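Uncharacterized ACR, COG1565 superfamily (Burkholderia thailandensis, PDB 4F3N) is of unknown function but has a methyltransferase fold, binds S-adenosyl-L-homocysteine, and probably transfers methyl groups, perhaps to protein arginines. Local coordinates at residues L47-P52 / F329-L334; V216-P221 / D336-V341. One frame throughout, in Å; residues are numbered along the deposited sequence.

Interaction 1: L47-P52 / F329-L334; sequences LPVPGP and FVYPGL
Pro50 sets its CD over one face of the Tyr331 ring in a CH-pi contact. This CD atom stands 3.6 Å from the centroid of the Tyr331 ring, 22° off the ring normal, and is displaced toward the rim, so that the closest ring atom is Tyr331 CZ at 3.3 Å from Pro50 CD. The tyrosine reaches this place with CG anti to its own carbonyl carbon (chi1 -65°), which sends the phenol away from the turn and across to the proline loop. Around the hydroxyl end of the ring, the approach is oblique. The carbonyl oxygen Pro48 O comes within 3.6 Å of Tyr331 CE2, and Val49 CA is 3.8 Å from Tyr331 OH. Pro48 O is also hydrogen-bonded to the hydroxyl of Tyr320, whose ring meets that of Tyr331.

Leu47 extends past the tyrosine in the opposite direction. Its CD2 branch passes Tyr331 CE2 at 4.0 Å, while CD1 meets Val330 CG1 tip to tip at 4.1 Å. At the other end of the contact, Pro50 CG presses on Leu334 CD1 at 3.4 Å, tighter than usual for two carbons. No hydrogen bond joins the two segments, and the contact is mostly apolar and lies at the protein surface.

Tyr331 and Leu334 are the first and last residues of a type II beta turn, closed by a 2.9 Å bond from Leu334 N to Tyr331 O; Gly333, with its positive phi of 93°, occupies the third position. Gly51 is the N-cap of helix 52-71, whose Leu55 and Ser58 also touch Tyr331. The contact thus joins a proline-rich helix lead-in to a type II turn through a proline-aromatic CH-pi contact.

Interaction 2: V216-P221 / D336-V341; sequences VLDAMP and DITAHV
A short 3-10 turn, residues 217-219, packs against strand 336-342, an inner strand of a small mixed sheet, where a bulge or short loop interrupts it; the turn comes just beyond strand 210-214 of the parallel part of the methyltransferase sheet. One hydrogen bond ties the two segments. Ala339 N donates to Asp218 O over 3.1 Å, nearly straight at 164° and in the carbonyl plane. The same oxygen receives a CA-H...O contact from Thr338, with Thr338 CA 3.4 Å from Asp218 O, so this one carbonyl meets two successive residues of the strand. Within the turn, Met220 N bonds to Leu217 O, while Asp218 N is held by Asp298 OD2 at the end of strand 293-298.

The apolar contact is made one residue earlier in the turn, at Leu217. Val341 directs CG2 at Leu217 CB, 3.7 Å away. Both side chains also touch Asp298, and Leu217 continues onto Phe281 and Val282 of helix 276-288.

Charged and polar side chains make up the third group. Asp218 and Thr338 lie side by side and point the same way. The carboxylate rises between its own backbone N and carbonyl carbon (chi1 65°), which lays it alongside the threonine methyl. Thr338 OG1 is engaged instead in weak hydrogen bonds with Tyr299 OH and Met317 O. The Asp218 side chain is about 6 Å from that of Thr113, a residue seen to bind S-adenosyl-L-homocysteine, consistent with a place near that ligand's site, which is empty in this model. Where carboxylate and methyl meet, Asp218 OD1 lies 3.7 Å from Thr338 CG2.

How the interactions relate
From the N terminus, the chain passes first through 47-52, enters helix 52-71, and much later reaches 216-221 after strand 210-214 of the central sheet. It returns through 329-334, where interaction 1 closes a loop of 276 intervening residues, and almost at once through 336-341, where interaction 2 closes a loop of 114. The segments alternate, so the two closures cross. Only Gln335 separates 329-334 from 336-341, yet the contact centres lie 20 Å apart. This single run therefore ties the surface lead-in of the N-terminal helix at one end to the buried turn between strands 210-214 and 223-228 at the other.

Interaction 1: L47-P52 / F329-L334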
loop_
_atom_site.group_PDB
_atom_site.type_symbol
_atom_site.label_atom_id
_atom_site.label_comp_id
_atom_site.label_asym_id
_atom_site.label_seq_id
_atom_site.Cartn_x
_atom_site.Cartn_y
_atom_site.Cartn_z
ATOM N N LEU A 47 -0.982 18.468 20.297
ATOM C CA LEU A 47 -1.874 18.004 19.282
ATOM C C LEU A 47 -2.720 19.170 18.816
ATOM O O LEU A 47 -3.603 19.573 19.543
ATOM C CB LEU A 47 -2.745 16.918 19.883
ATOM C CG LEU A 47 -3.592 16.141 18.916
ATOM C CD1 LEU A 47 -2.646 15.261 18.089
ATOM C CD2 LEU A 47 -4.619 15.300 19.684
ATOM N N PRO A 48 -2.434 19.721 17.626
ATOM C CA PRO A 48 -3.207 20.865 17.108
ATOM C C PRO A 48 -4.678 20.526 16.932
ATOM O O PRO A 48 -5.040 19.378 16.585
ATOM C CB PRO A 48 -2.561 21.136 15.766
ATOM C CG PRO A 48 -1.172 20.638 15.925
ATOM C CD PRO A 48 -1.321 19.390 16.718
ATOM N N VAL A 49 -5.523 21.497 17.230
ATOM C CA VAL A 49 -6.949 21.351 17.089
ATOM C C VAL A 49 -7.339 21.759 15.678
ATOM O O VAL A 49 -6.954 22.850 15.217
ATOM C CB VAL A 49 -7.659 22.251 18.097
ATOM C CG1 VAL A 49 -9.163 22.160 17.916
ATOM C CG2 VAL A 49 -7.215 21.876 19.512
ATOM N N PRO A 50 -8.118 20.912 14.973
ATOM C CA PRO A 50 -8.536 21.306 13.610
ATOM C C PRO A 50 -9.495 22.490 13.589
ATOM O O PRO A 50 -10.135 22.783 14.591
ATOM C CB PRO A 50 -9.298 20.072 13.069
ATOM C CG PRO A 50 -9.214 19.036 14.119
ATOM C CD PRO A 50 -8.640 19.590 15.382
ATOM N N GLY A 51 -9.630 23.093 12.419
ATOM C CA GLY A 51 -10.619 24.133 12.180
ATOM C C GLY A 51 -12.056 23.674 12.379
ATOM O O GLY A 51 -12.341 22.464 12.404
ATOM N N PRO A 52 -12.989 24.636 12.513
ATOM C CA PRO A 52 -14.367 24.293 12.795
ATOM C C PRO A 52 -14.977 23.263 11.827
ATOM O O PRO A 52 -15.696 22.372 12.267
ATOM C CB PRO A 52 -15.087 25.641 12.653
ATOM C CG PRO A 52 -14.059 26.622 13.081
ATOM C CD PRO A 52 -12.791 26.105 12.466
ATOM N N PHE A 329 -7.280 6.762 17.508
ATOM C CA PHE A 329 -8.506 7.375 17.967
ATOM C C PHE A 329 -8.397 8.907 17.932
ATOM O O PHE A 329 -9.368 9.608 18.170
ATOM C CB PHE A 329 -8.798 6.875 19.389
ATOM C CG PHE A 329 -8.913 5.379 19.471
ATOM C CD1 PHE A 329 -9.662 4.681 18.520
ATOM C CD2 PHE A 329 -8.272 4.690 20.445
ATOM C CE1 PHE A 329 -9.761 3.290 18.554
ATOM C CE2 PHE A 329 -8.380 3.313 20.514
ATOM C CZ PHE A 329 -9.104 2.624 19.563
ATOM N N VAL A 330 -7.229 9.417 17.572
ATOM C CA VAL A 330 -7.077 10.885 17.307
ATOM C C VAL A 330 -7.879 11.303 16.054
ATOM O O VAL A 330 -7.762 10.690 14.981
ATOM C CB VAL A 330 -5.584 11.268 17.170
ATOM C CG1 VAL A 330 -5.416 12.675 16.561
ATOM C CG2 VAL A 330 -4.870 11.130 18.518
ATOM N N TYR A 331 -8.686 12.343 16.207
ATOM C CA TYR A 331 -9.464 12.969 15.140
ATOM C C TYR A 331 -9.832 12.024 13.988
ATOM O O TYR A 331 -9.268 12.127 12.897
ATOM C CB TYR A 331 -8.746 14.227 14.622
ATOM C CG TYR A 331 -8.649 15.301 15.671
ATOM C CD1 TYR A 331 -9.806 15.848 16.233
ATOM C CD2 TYR A 331 -7.418 15.725 16.148
ATOM C CE1 TYR A 331 -9.725 16.804 17.236
ATOM C CE2 TYR A 331 -7.330 16.689 17.141
ATOM C CZ TYR A 331 -8.485 17.198 17.695
ATOM O OH TYR A 331 -8.400 18.180 18.671
ATOM N N PRO A 332 -10.766 11.088 14.242
ATOM C CA PRO A 332 -11.247 10.217 13.175
ATOM C C PRO A 332 -11.582 10.993 11.886
ATOM O O PRO A 332 -12.299 11.991 11.923
ATOM C CB PRO A 332 -12.515 9.588 13.765
ATOM C CG PRO A 332 -12.252 9.555 15.215
ATOM C CD PRO A 332 -11.465 10.829 15.515
ATOM N N GLY A 333 -11.065 10.516 10.778
ATOM C CA GLY A 333 -11.328 11.147 9.485
ATOM C C GLY A 333 -10.280 12.169 9.096
ATOM O O GLY A 333 -10.257 12.609 7.925
ATOM N N LEU A 334 -9.444 12.617 10.042
ATOM C CA LEU A 334 -8.462 13.674 9.765
ATOM C C LEU A 334 -7.019 13.198 9.806
ATOM O O LEU A 334 -6.087 13.988 9.625
ATOM C CB LEU A 334 -8.631 14.848 10.729
ATOM C CG LEU A 334 -10.029 15.447 10.831
ATOM C CD1 LEU A 334 -10.018 16.632 11.814
ATOM C CD2 LEU A 334 -10.554 15.885 9.463
#

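Interaction 2: V216-P221 / D336-V341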
loop_
_atom_site.group_PDB
_atom_site.type_symbol
_atom_site.label_atom_id
_atom_site.label_comp_id
_atom_site.label_asym_id
_atom_site.label_seq_id
_atom_site.Cartn_x
_atom_site.Cartn_y
_atom_site.Cartn_z
ATOM N N VAL A 216 -0.630 0.777 -1.505
ATOM C CA VAL A 216 -2.039 0.523 -1.309
ATOM C C VAL A 216 -2.306 -0.587 -0.307
ATOM O O VAL A 216 -3.319 -0.507 0.416
ATOM C CB VAL A 216 -2.804 0.270 -2.639
ATOM C CG1 VAL A 216 -2.699 1.506 -3.540
ATOM C CG2 VAL A 216 -2.287 -0.921 -3.387
ATOM N N LEU A 217 -1.423 -1.577 -0.205
ATOM C CA LEU A 217 -1.624 -2.668 0.751
ATOM C C LEU A 217 -1.579 -2.180 2.192
ATOM O O LEU A 217 -2.393 -2.663 3.059
ATOM C CB LEU A 217 -0.617 -3.782 0.533
ATOM C CG LEU A 217 -0.681 -4.538 -0.811
ATOM C CD1 LEU A 217 0.454 -5.557 -0.858
ATOM C CD2 LEU A 217 -2.039 -5.205 -1.121
ATOM N N ASP A 218 -0.731 -1.173 2.445
ATOM C CA ASP A 218 -0.536 -0.643 3.794
ATOM C C ASP A 218 -1.761 0.082 4.344
ATOM O O ASP A 218 -1.822 0.296 5.540
ATOM C CB ASP A 218 0.709 0.246 3.874
ATOM C CG ASP A 218 0.598 1.487 3.040
ATOM O OD1 ASP A 218 -0.411 2.202 3.194
ATOM O OD2 ASP A 218 1.510 1.776 2.208
ATOM N N ALA A 219 -2.721 0.421 3.487
ATOM C CA ALA A 219 -3.897 1.226 3.932
ATOM C C ALA A 219 -5.162 0.399 3.944
ATOM O O ALA A 219 -6.246 0.918 4.229
ATOM C CB ALA A 219 -4.091 2.428 3.041
ATOM N N MET A 220 -5.012 -0.893 3.674
ATOM C CA MET A 220 -6.156 -1.803 3.782
ATOM C C MET A 220 -6.388 -2.216 5.244
ATOM O O MET A 220 -5.440 -2.354 6.022
ATOM C CB MET A 220 -5.967 -2.974 2.866
ATOM C CG MET A 220 -5.940 -2.481 1.429
ATOM S SD MET A 220 -5.792 -3.755 0.207
ATOM C CE MET A 220 -5.732 -2.804 -1.306
ATOM N N PRO A 221 -7.661 -2.338 5.635
ATOM C CA PRO A 221 -7.936 -2.533 7.053
ATOM C C PRO A 221 -7.217 -3.730 7.633
ATOM O O PRO A 221 -7.132 -4.788 6.996
ATOM C CB PRO A 221 -9.462 -2.759 7.059
ATOM C CG PRO A 221 -9.957 -1.980 5.922
ATOM C CD PRO A 221 -8.891 -2.058 4.872
ATOM N N ASP A 336 -4.314 9.642 8.783
ATOM C CA ASP A 336 -4.032 8.369 8.112
ATOM C C ASP A 336 -3.817 7.314 9.195
ATOM O O ASP A 336 -3.354 7.628 10.275
ATOM C CB ASP A 336 -2.702 8.548 7.343
ATOM C CG ASP A 336 -2.482 7.546 6.284
ATOM O OD1 ASP A 336 -3.325 6.643 6.103
ATOM O OD2 ASP A 336 -1.428 7.686 5.616
ATOM N N ILE A 337 -4.138 6.063 8.882
ATOM C CA ILE A 337 -3.806 4.925 9.731
ATOM C C ILE A 337 -3.236 3.865 8.786
ATOM O O ILE A 337 -3.880 3.527 7.781
ATOM C CB ILE A 337 -5.032 4.311 10.466
ATOM C CG1 ILE A 337 -5.783 5.384 11.309
ATOM C CG2 ILE A 337 -4.546 3.155 11.358
ATOM C CD1 ILE A 337 -7.131 4.930 11.874
ATOM N N THR A 338 -2.012 3.397 9.035
ATOM C CA THR A 338 -1.414 2.397 8.149
ATOM C C THR A 338 -0.785 1.308 8.994
ATOM O O THR A 338 -0.541 1.472 10.159
ATOM C CB THR A 338 -0.291 2.980 7.229
ATOM O OG1 THR A 338 0.764 3.513 8.036
ATOM C CG2 THR A 338 -0.828 4.069 6.323
ATOM N N ALA A 339 -0.526 0.179 8.376
ATOM C CA ALA A 339 0.262 -0.860 8.995
ATOM C C ALA A 339 1.265 -1.285 7.952
ATOM O O ALA A 339 0.999 -1.165 6.781
ATOM C CB ALA A 339 -0.597 -2.049 9.351
ATOM N N HIS A 340 2.401 -1.803 8.363
ATOM C CA HIS A 340 3.354 -2.365 7.395
ATOM C C HIS A 340 2.786 -3.620 6.791
ATOM O O HIS A 340 1.830 -4.204 7.308
ATOM C CB HIS A 340 4.650 -2.684 8.094
ATOM C CG HIS A 340 5.489 -1.486 8.444
ATOM N ND1 HIS A 340 4.968 -0.284 8.897
ATOM C CD2 HIS A 340 6.862 -1.330 8.422
ATOM C CE1 HIS A 340 5.979 0.576 9.107
ATOM N NE2 HIS A 340 7.137 -0.060 8.835
ATOM N N VAL A 341 3.335 -4.045 5.663
ATOM C CA VAL A 341 2.873 -5.195 4.976
ATOM C C VAL A 341 3.657 -6.429 5.380
ATOM O O VAL A 341 4.894 -6.385 5.530
ATOM C CB VAL A 341 2.991 -4.936 3.448
ATOM C CG1 VAL A 341 2.690 -6.183 2.645
ATOM C CG2 VAL A 341 2.101 -3.771 3.074
#